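Local coordinates for SWD1-like protein (Myceliophthora thermophila, PDB 6E29) that probably serves, through its WD40 beta-propeller domain, as a scaffolding subunit of a COMPASS histone H3 lysine methyltransferase complex, at residues I70-L82 with P110-H122. Sequence-based numbering, arbitrary orientation.
Sequences ITSLSWSRCGRYL and PVYGAELHPWNHH
Val111 O accepts a hydrogen bond from Thr71 OG1 at 2.8 Å, the hydroxyl being tilted out of the carbonyl plane. At Tyr112 the link is indirect: one water donates to both Tyr112 O and Thr71 O. Ala114 N then donates to Ser72 OG at 2.9 Å, nearly straight (165°), and this hydroxyl in turn donates to a water that bonds back to Ala114 O. A further water joins Glu115 OE1 to Ser74 OG. Leu116 N repeats the direct pattern with Ser74 OG at 3.0 Å; having OG anti to the backbone N (chi1 173°) carries that hydroxyl across to the neighbouring strand. The Leu116 CD1 methyl makes a van der Waals contact with the backbone where strand 70-75 ends, 3.8 Å from Ser76 N. Past the turn, the His121 ring stacks face to face on Tyr81, centroids 3.9 Å apart and planes at 18°; Arg80 CG lies over the opposite tyrosine face. With His121 cut back to an alanine, the tyrosine face turned to this segment would probably lose its stacked ring. Strands 70-75 and 113-117 run nearly parallel, yet serine and threonine hydroxyls and waters bridge them, as befits the innermost strands of adjacent four-stranded blades in a seven-bladed WD40 beta-propeller.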
ATOM      1  N   ILE B  70      -7.187 -10.559   5.289  1.00 40.19           N
ATOM      2  CA  ILE B  70      -6.445 -10.059   4.149  1.00 35.16           C
ATOM      3  C   ILE B  70      -5.905  -8.672   4.484  1.00 35.84           C
ATOM      4  O   ILE B  70      -6.617  -7.811   5.024  1.00 34.02           O
ATOM      5  CB  ILE B  70      -7.320 -10.021   2.890  1.00 29.88           C
ATOM      6  CG1 ILE B  70      -7.920 -11.418   2.645  1.00 32.11           C
ATOM      7  CG2 ILE B  70      -6.494  -9.488   1.714  1.00 30.38           C
ATOM      8  CD1 ILE B  70      -6.804 -12.461   2.343  1.00 42.04           C
ATOM      9  N   THR B  71      -4.637  -8.449   4.163  1.00 30.39           N
ATOM     10  CA  THR B  71      -3.982  -7.174   4.393  1.00 27.56           C
ATOM     11  C   THR B  71      -3.634  -6.400   3.132  1.00 32.13           C
ATOM     12  O   THR B  71      -3.459  -5.183   3.225  1.00 28.98           O
ATOM     13  CB  THR B  71      -2.685  -7.381   5.184  1.00 35.25           C
ATOM     14  OG1 THR B  71      -1.919  -8.392   4.523  1.00 33.04           O
ATOM     15  CG2 THR B  71      -2.998  -7.862   6.635  1.00 29.87           C
ATOM     16  N   SER B  72      -3.530  -7.043   1.962  1.00 25.84           N
ATOM     17  CA  SER B  72      -3.288  -6.284   0.740  1.00 23.67           C
ATOM     18  C   SER B  72      -3.689  -7.076  -0.486  1.00 24.75           C
ATOM     19  O   SER B  72      -3.839  -8.309  -0.451  1.00 28.38           O
ATOM     20  CB  SER B  72      -1.821  -5.834   0.592  1.00 30.26           C
ATOM     21  OG  SER B  72      -0.975  -6.932   0.253  1.00 31.36           O
ATOM     22  N   LEU B  73      -3.937  -6.312  -1.549  1.00 26.50           N
ATOM     23  CA  LEU B  73      -4.328  -6.829  -2.853  1.00 24.99           C
ATOM     24  C   LEU B  73      -3.624  -6.014  -3.906  1.00 29.91           C
ATOM     25  O   LEU B  73      -3.623  -4.789  -3.825  1.00 34.64           O
ATOM     26  CB  LEU B  73      -5.844  -6.680  -3.109  1.00 25.18           C
ATOM     27  CG  LEU B  73      -6.738  -7.365  -2.111  1.00 26.01           C
ATOM     28  CD1 LEU B  73      -8.152  -6.695  -2.146  1.00 33.28           C
ATOM     29  CD2 LEU B  73      -6.842  -8.885  -2.446  1.00 29.32           C
ATOM     30  N   SER B  74      -3.092  -6.693  -4.918  1.00 28.15           N
ATOM     31  CA  SER B  74      -2.299  -6.066  -5.958  1.00 25.22           C
ATOM     32  C   SER B  74      -2.573  -6.776  -7.270  1.00 30.83           C
ATOM     33  O   SER B  74      -2.385  -7.995  -7.360  1.00 30.61           O
ATOM     34  CB  SER B  74      -0.804  -6.171  -5.587  1.00 32.91           C
ATOM     35  OG  SER B  74       0.039  -5.728  -6.624  1.00 30.99           O
ATOM     36  N   TRP B  75      -2.988  -6.021  -8.274  1.00 29.96           N
ATOM     37  CA  TRP B  75      -3.396  -6.585  -9.550  1.00 37.37           C
ATOM     38  C   TRP B  75      -2.252  -6.521 -10.543  1.00 33.41           C
ATOM     39  O   TRP B  75      -1.462  -5.585 -10.522  1.00 38.58           O
ATOM     40  CB  TRP B  75      -4.557  -5.818 -10.153  1.00 29.82           C
ATOM     41  CG  TRP B  75      -5.907  -5.951  -9.500  1.00 28.75           C
ATOM     42  CD1 TRP B  75      -6.383  -5.243  -8.388  1.00 29.15           C
ATOM     43  CD2 TRP B  75      -7.000  -6.757  -9.961  1.00 31.29           C
ATOM     44  NE1 TRP B  75      -7.698  -5.593  -8.153  1.00 26.89           N
ATOM     45  CE2 TRP B  75      -8.097  -6.518  -9.097  1.00 28.77           C
ATOM     46  CE3 TRP B  75      -7.149  -7.687 -11.006  1.00 38.15           C
ATOM     47  CZ2 TRP B  75      -9.330  -7.170  -9.249  1.00 35.66           C
ATOM     48  CZ3 TRP B  75      -8.394  -8.320 -11.171  1.00 39.48           C
ATOM     49  CH2 TRP B  75      -9.459  -8.068 -10.292  1.00 32.06           C
ATOM     50  N   SER B  76      -2.216  -7.491 -11.450  1.00 32.17           N
ATOM     51  CA  SER B  76      -1.234  -7.469 -12.526  1.00 35.72           C
ATOM     52  C   SER B  76      -1.636  -6.411 -13.551  1.00 46.40           C
ATOM     53  O   SER B  76      -2.790  -5.985 -13.605  1.00 41.84           O
ATOM     54  CB  SER B  76      -1.128  -8.840 -13.211  1.00 38.73           C
ATOM     55  OG  SER B  76      -2.325  -9.157 -13.925  1.00 42.83           O
ATOM     56  N   ARG B  77      -0.673  -6.010 -14.396  1.00 39.79           N
ATOM     57  CA  ARG B  77      -0.949  -4.967 -15.389  1.00 47.12           C
ATOM     58  C   ARG B  77      -2.124  -5.356 -16.275  1.00 52.86           C
ATOM     59  O   ARG B  77      -2.940  -4.508 -16.663  1.00 53.17           O
ATOM     60  CB  ARG B  77       0.303  -4.712 -16.235  1.00 57.28           C
ATOM     61  CG  ARG B  77       0.202  -3.556 -17.275  1.00 65.88           C
ATOM     62  CD  ARG B  77      -0.729  -2.412 -16.811  1.00 71.35           C
ATOM     63  NE  ARG B  77      -0.426  -1.079 -17.352  1.00 71.76           N
ATOM     64  CZ  ARG B  77      -1.362  -0.208 -17.739  1.00 76.02           C
ATOM     65  NH1 ARG B  77      -2.646  -0.540 -17.661  1.00 81.37           N
ATOM     66  NH2 ARG B  77      -1.024   0.993 -18.209  1.00 66.52           N
ATOM     67  N   CYS B  78      -2.264  -6.649 -16.534  1.00 46.26           N
ATOM     68  CA  CYS B  78      -3.185  -7.191 -17.514  1.00 49.77           C
ATOM     69  C   CYS B  78      -4.542  -7.532 -16.914  1.00 48.34           C
ATOM     70  O   CYS B  78      -5.460  -7.914 -17.653  1.00 49.79           O
ATOM     71  CB  CYS B  78      -2.558  -8.452 -18.167  1.00 41.52           C
ATOM     72  SG  CYS B  78      -2.015  -9.715 -16.971  1.00 57.67           S
ATOM     73  N   GLY B  79      -4.693  -7.417 -15.597  1.00 54.46           N
ATOM     74  CA  GLY B  79      -5.906  -7.843 -14.929  1.00 44.38           C
ATOM     75  C   GLY B  79      -6.084  -9.346 -14.777  1.00 44.33           C
ATOM     76  O   GLY B  79      -7.084  -9.777 -14.165  1.00 45.88           O
ATOM     77  N   ARG B  80      -5.145 -10.162 -15.266  1.00 50.32           N
ATOM     78  CA  ARG B  80      -5.355 -11.599 -15.197  1.00 48.90           C
ATOM     79  C   ARG B  80      -4.973 -12.191 -13.843  1.00 46.37           C
ATOM     80  O   ARG B  80      -5.561 -13.212 -13.437  1.00 43.20           O
ATOM     81  CB  ARG B  80      -4.601 -12.293 -16.309  1.00 51.45           C
ATOM     82  CG  ARG B  80      -4.826 -13.734 -16.268  1.00 46.25           C
ATOM     83  CD  ARG B  80      -4.073 -14.425 -17.374  1.00 62.65           C
ATOM     84  NE  ARG B  80      -4.230 -15.857 -17.278  1.00 59.28           N
ATOM     85  CZ  ARG B  80      -3.736 -16.704 -18.178  1.00 67.46           C
ATOM     86  NH1 ARG B  80      -3.049 -16.226 -19.214  1.00 60.30           N
ATOM     87  NH2 ARG B  80      -3.926 -18.014 -18.038  1.00 67.39           N
ATOM     88  N   TYR B  81      -4.058 -11.548 -13.107  1.00 39.25           N
ATOM     89  CA  TYR B  81      -3.484 -12.083 -11.882  1.00 47.22           C
ATOM     90  C   TYR B  81      -3.705 -11.121 -10.719  1.00 35.62           C
ATOM     91  O   TYR B  81      -3.773  -9.913 -10.905  1.00 39.87           O
ATOM     92  CB  TYR B  81      -1.959 -12.344 -12.041  1.00 38.85           C
ATOM     93  CG  TYR B  81      -1.676 -13.319 -13.195  1.00 43.22           C
ATOM     94  CD1 TYR B  81      -1.806 -14.675 -13.004  1.00 44.14           C
ATOM     95  CD2 TYR B  81      -1.274 -12.853 -14.450  1.00 45.44           C
ATOM     96  CE1 TYR B  81      -1.552 -15.581 -14.053  1.00 52.44           C
ATOM     97  CE2 TYR B  81      -1.017 -13.753 -15.520  1.00 45.97           C
ATOM     98  CZ  TYR B  81      -1.153 -15.106 -15.298  1.00 47.46           C
ATOM     99  OH  TYR B  81      -0.914 -16.000 -16.313  1.00 51.29           O
ATOM    100  N   LEU B  82      -3.886 -11.684  -9.527  1.00 44.55           N
ATOM    101  CA  LEU B  82      -4.145 -10.889  -8.328  1.00 33.28           C
ATOM    102  C   LEU B  82      -3.327 -11.468  -7.199  1.00 33.30           C
ATOM    103  O   LEU B  82      -3.421 -12.662  -6.903  1.00 38.66           O
ATOM    104  CB  LEU B  82      -5.638 -10.887  -7.959  1.00 34.89           C
ATOM    105  CG  LEU B  82      -6.065 -10.161  -6.664  1.00 31.38           C
ATOM    106  CD1 LEU B  82      -5.768  -8.709  -6.787  1.00 32.97           C
ATOM    107  CD2 LEU B  82      -7.558 -10.410  -6.438  1.00 35.55           C
ATOM    108  N   PRO B 110       3.276 -12.111   9.917  1.00 56.93           N
ATOM    109  CA  PRO B 110       2.196 -11.432   9.186  1.00 37.65           C
ATOM    110  C   PRO B 110       2.744 -10.517   8.098  1.00 42.45           C
ATOM    111  O   PRO B 110       3.797  -9.886   8.248  1.00 36.07           O
ATOM    112  CB  PRO B 110       1.486 -10.611  10.274  1.00 39.06           C
ATOM    113  CG  PRO B 110       1.803 -11.361  11.575  1.00 40.74           C
ATOM    114  CD  PRO B 110       3.186 -11.930  11.382  1.00 53.37           C
ATOM    115  N   VAL B 111       1.990 -10.400   7.010  1.00 35.15           N
ATOM    116  CA  VAL B 111       2.400  -9.586   5.871  1.00 33.78           C
ATOM    117  C   VAL B 111       1.698  -8.239   5.990  1.00 39.80           C
ATOM    118  O   VAL B 111       0.462  -8.180   5.990  1.00 31.12           O
ATOM    119  CB  VAL B 111       2.087 -10.290   4.535  1.00 35.42           C
ATOM    120  CG1 VAL B 111       2.692  -9.528   3.343  1.00 30.20           C
ATOM    121  CG2 VAL B 111       2.584 -11.788   4.532  1.00 33.69           C
ATOM    122  N   TYR B 112       2.472  -7.157   6.171  1.00 28.39           N
ATOM    123  CA  TYR B 112       1.876  -5.818   6.097  1.00 31.43           C
ATOM    124  C   TYR B 112       1.251  -5.576   4.717  1.00 37.62           C
ATOM    125  O   TYR B 112       0.192  -4.964   4.586  1.00 29.07           O
ATOM    126  CB  TYR B 112       2.941  -4.750   6.337  1.00 22.89           C
ATOM    127  CG  TYR B 112       3.431  -4.515   7.755  1.00 26.49           C
ATOM    128  CD1 TYR B 112       2.551  -4.115   8.774  1.00 32.35           C
ATOM    129  CD2 TYR B 112       4.813  -4.567   8.036  1.00 27.63           C
ATOM    130  CE1 TYR B 112       3.022  -3.828  10.045  1.00 37.42           C
ATOM    131  CE2 TYR B 112       5.288  -4.299   9.302  1.00 34.58           C
ATOM    132  CZ  TYR B 112       4.392  -3.910  10.294  1.00 31.09           C
ATOM    133  OH  TYR B 112       4.846  -3.649  11.555  1.00 35.02           O
ATOM    134  N   GLY B 113       1.935  -5.999   3.666  1.00 26.32           N
ATOM    135  CA  GLY B 113       1.426  -5.838   2.330  1.00 33.99           C
ATOM    136  C   GLY B 113       2.425  -6.369   1.330  1.00 29.80           C
ATOM    137  O   GLY B 113       3.644  -6.457   1.581  1.00 28.96           O
ATOM    138  N   ALA B 114       1.916  -6.797   0.192  1.00 25.55           N
ATOM    139  CA  ALA B 114       2.768  -7.302  -0.886  1.00 32.96           C
ATOM    140  C   ALA B 114       2.334  -6.675  -2.209  1.00 24.62           C
ATOM    141  O   ALA B 114       1.135  -6.539  -2.475  1.00 28.34           O
ATOM    142  CB  ALA B 114       2.732  -8.854  -0.988  1.00 32.82           C
ATOM    143  N   GLU B 115       3.318  -6.262  -3.023  1.00 29.12           N
ATOM    144  CA  GLU B 115       3.054  -5.549  -4.267  1.00 25.99           C
ATOM    145  C   GLU B 115       3.677  -6.296  -5.425  1.00 38.21           C
ATOM    146  O   GLU B 115       4.830  -6.731  -5.331  1.00 32.92           O
ATOM    147  CB  GLU B 115       3.622  -4.144  -4.274  1.00 30.33           C
ATOM    148  CG  GLU B 115       2.813  -3.167  -3.435  1.00 34.78           C
ATOM    149  CD  GLU B 115       1.598  -2.665  -4.187  1.00 48.44           C
ATOM    150  OE1 GLU B 115       1.790  -2.065  -5.262  1.00 46.37           O
ATOM    151  OE2 GLU B 115       0.452  -2.901  -3.725  1.00 43.60           O
ATOM    152  N   LEU B 116       2.939  -6.403  -6.523  1.00 27.74           N
ATOM    153  CA  LEU B 116       3.491  -7.031  -7.737  1.00 28.30           C
ATOM    154  C   LEU B 116       4.401  -6.068  -8.495  1.00 34.29           C
ATOM    155  O   LEU B 116       4.184  -4.854  -8.528  1.00 32.57           O
ATOM    156  CB  LEU B 116       2.360  -7.493  -8.658  1.00 37.04           C
ATOM    157  CG  LEU B 116       1.733  -8.848  -8.383  1.00 40.46           C
ATOM    158  CD1 LEU B 116       0.554  -9.076  -9.396  1.00 44.66           C
ATOM    159  CD2 LEU B 116       2.758  -9.991  -8.494  1.00 35.58           C
ATOM    160  N   HIS B 117       5.472  -6.613  -9.070  1.00 36.38           N
ATOM    161  CA  HIS B 117       6.299  -5.813  -9.966  1.00 33.03           C
ATOM    162  C   HIS B 117       5.407  -5.247 -11.074  1.00 39.22           C
ATOM    163  O   HIS B 117       4.616  -6.001 -11.657  1.00 43.60           O
ATOM    164  CB  HIS B 117       7.415  -6.684 -10.559  1.00 36.69           C
ATOM    165  CG  HIS B 117       8.441  -5.914 -11.329  1.00 43.02           C
ATOM    166  ND1 HIS B 117       8.174  -5.365 -12.569  1.00 45.24           N
ATOM    167  CD2 HIS B 117       9.746  -5.650 -11.067  1.00 43.39           C
ATOM    168  CE1 HIS B 117       9.266  -4.775 -13.026  1.00 49.17           C
ATOM    169  NE2 HIS B 117      10.236  -4.932 -12.134  1.00 48.36           N
ATOM    170  N   PRO B 118       5.489  -3.947 -11.388  1.00 41.65           N
ATOM    171  CA  PRO B 118       4.495  -3.350 -12.306  1.00 30.96           C
ATOM    172  C   PRO B 118       4.535  -3.885 -13.718  1.00 37.71           C
ATOM    173  O   PRO B 118       3.603  -3.608 -14.489  1.00 43.30           O
ATOM    174  CB  PRO B 118       4.853  -1.866 -12.295  1.00 39.10           C
ATOM    175  CG  PRO B 118       5.686  -1.686 -11.038  1.00 47.45           C
ATOM    176  CD  PRO B 118       6.427  -2.935 -10.854  1.00 40.37           C
ATOM    177  N   TRP B 119       5.590  -4.600 -14.111  1.00 37.50           N
ATOM    178  CA  TRP B 119       5.652  -5.153 -15.460  1.00 44.50           C
ATOM    179  C   TRP B 119       5.815  -6.663 -15.483  1.00 58.02           C
ATOM    180  O   TRP B 119       6.078  -7.219 -16.547  1.00 61.41           O
ATOM    181  CB  TRP B 119       6.798  -4.527 -16.252  1.00 48.59           C
ATOM    182  CG  TRP B 119       6.714  -3.038 -16.478  1.00 52.28           C
ATOM    183  CD1 TRP B 119       6.999  -2.044 -15.570  1.00 47.97           C
ATOM    184  CD2 TRP B 119       6.391  -2.378 -17.705  1.00 44.71           C
ATOM    185  NE1 TRP B 119       6.866  -0.812 -16.162  1.00 49.29           N
ATOM    186  CE2 TRP B 119       6.475  -0.985 -17.464  1.00 52.14           C
ATOM    187  CE3 TRP B 119       6.009  -2.826 -18.979  1.00 54.81           C
ATOM    188  CZ2 TRP B 119       6.219  -0.031 -18.462  1.00 55.57           C
ATOM    189  CZ3 TRP B 119       5.762  -1.875 -19.979  1.00 57.22           C
ATOM    190  CH2 TRP B 119       5.860  -0.490 -19.706  1.00 43.51           C
ATOM    191  N   ASN B 120       5.700  -7.348 -14.351  1.00 65.86           N
ATOM    192  CA  ASN B 120       6.104  -8.752 -14.311  1.00 68.73           C
ATOM    193  C   ASN B 120       5.364  -9.392 -13.144  1.00 66.86           C
ATOM    194  O   ASN B 120       5.783  -9.218 -11.997  1.00 55.39           O
ATOM    195  CB  ASN B 120       7.644  -8.846 -14.165  1.00 47.67           C
ATOM    196  CG  ASN B 120       8.141 -10.202 -13.672  1.00 62.41           C
ATOM    197  OD1 ASN B 120       7.464 -11.217 -13.797  1.00 64.33           O
ATOM    198  ND2 ASN B 120       9.362 -10.215 -13.111  1.00 65.33           N
ATOM    199  N   HIS B 121       4.281 -10.137 -13.425  1.00 44.31           N
ATOM    200  CA  HIS B 121       3.547 -10.709 -12.298  1.00 51.27           C
ATOM    201  C   HIS B 121       4.304 -11.833 -11.589  1.00 52.49           C
ATOM    202  O   HIS B 121       3.807 -12.346 -10.584  1.00 46.63           O
ATOM    203  CB  HIS B 121       2.167 -11.202 -12.736  1.00 50.17           C
ATOM    204  CG  HIS B 121       2.215 -12.215 -13.828  1.00 61.01           C
ATOM    205  ND1 HIS B 121       2.180 -11.868 -15.159  1.00 52.71           N
ATOM    206  CD2 HIS B 121       2.302 -13.565 -13.794  1.00 47.33           C
ATOM    207  CE1 HIS B 121       2.240 -12.962 -15.900  1.00 49.26           C
ATOM    208  NE2 HIS B 121       2.317 -14.006 -15.096  1.00 65.44           N
ATOM    209  N   HIS B 122       5.519 -12.175 -12.025  1.00 41.71           N
ATOM    210  CA  HIS B 122       6.338 -13.213 -11.408  1.00 47.27           C
ATOM    211  C   HIS B 122       7.350 -12.678 -10.391  1.00 45.32           C
ATOM    212  O   HIS B 122       8.271 -13.419 -10.014  1.00 44.97           O
ATOM    213  CB  HIS B 122       7.085 -14.007 -12.483  1.00 48.25           C
ATOM    214  CG  HIS B 122       6.192 -14.848 -13.342  1.00 48.50           C
ATOM    215  ND1 HIS B 122       6.026 -14.612 -14.689  1.00 62.50           N
ATOM    216  CD2 HIS B 122       5.382 -15.894 -13.037  1.00 57.33           C
ATOM    217  CE1 HIS B 122       5.178 -15.499 -15.184  1.00 70.88           C
ATOM    218  NE2 HIS B 122       4.774 -16.288 -14.204  1.00 68.72           N
TER
HETATM  219  O   HOH W   1      -0.915  -3.298   2.613  1.00 41.53           O
HETATM  220  O   HOH W   2      -0.977  -8.268  -2.121  1.00 30.77           O
HETATM  221  O   HOH W   3       0.049  -2.991  -7.486  1.00 35.81           O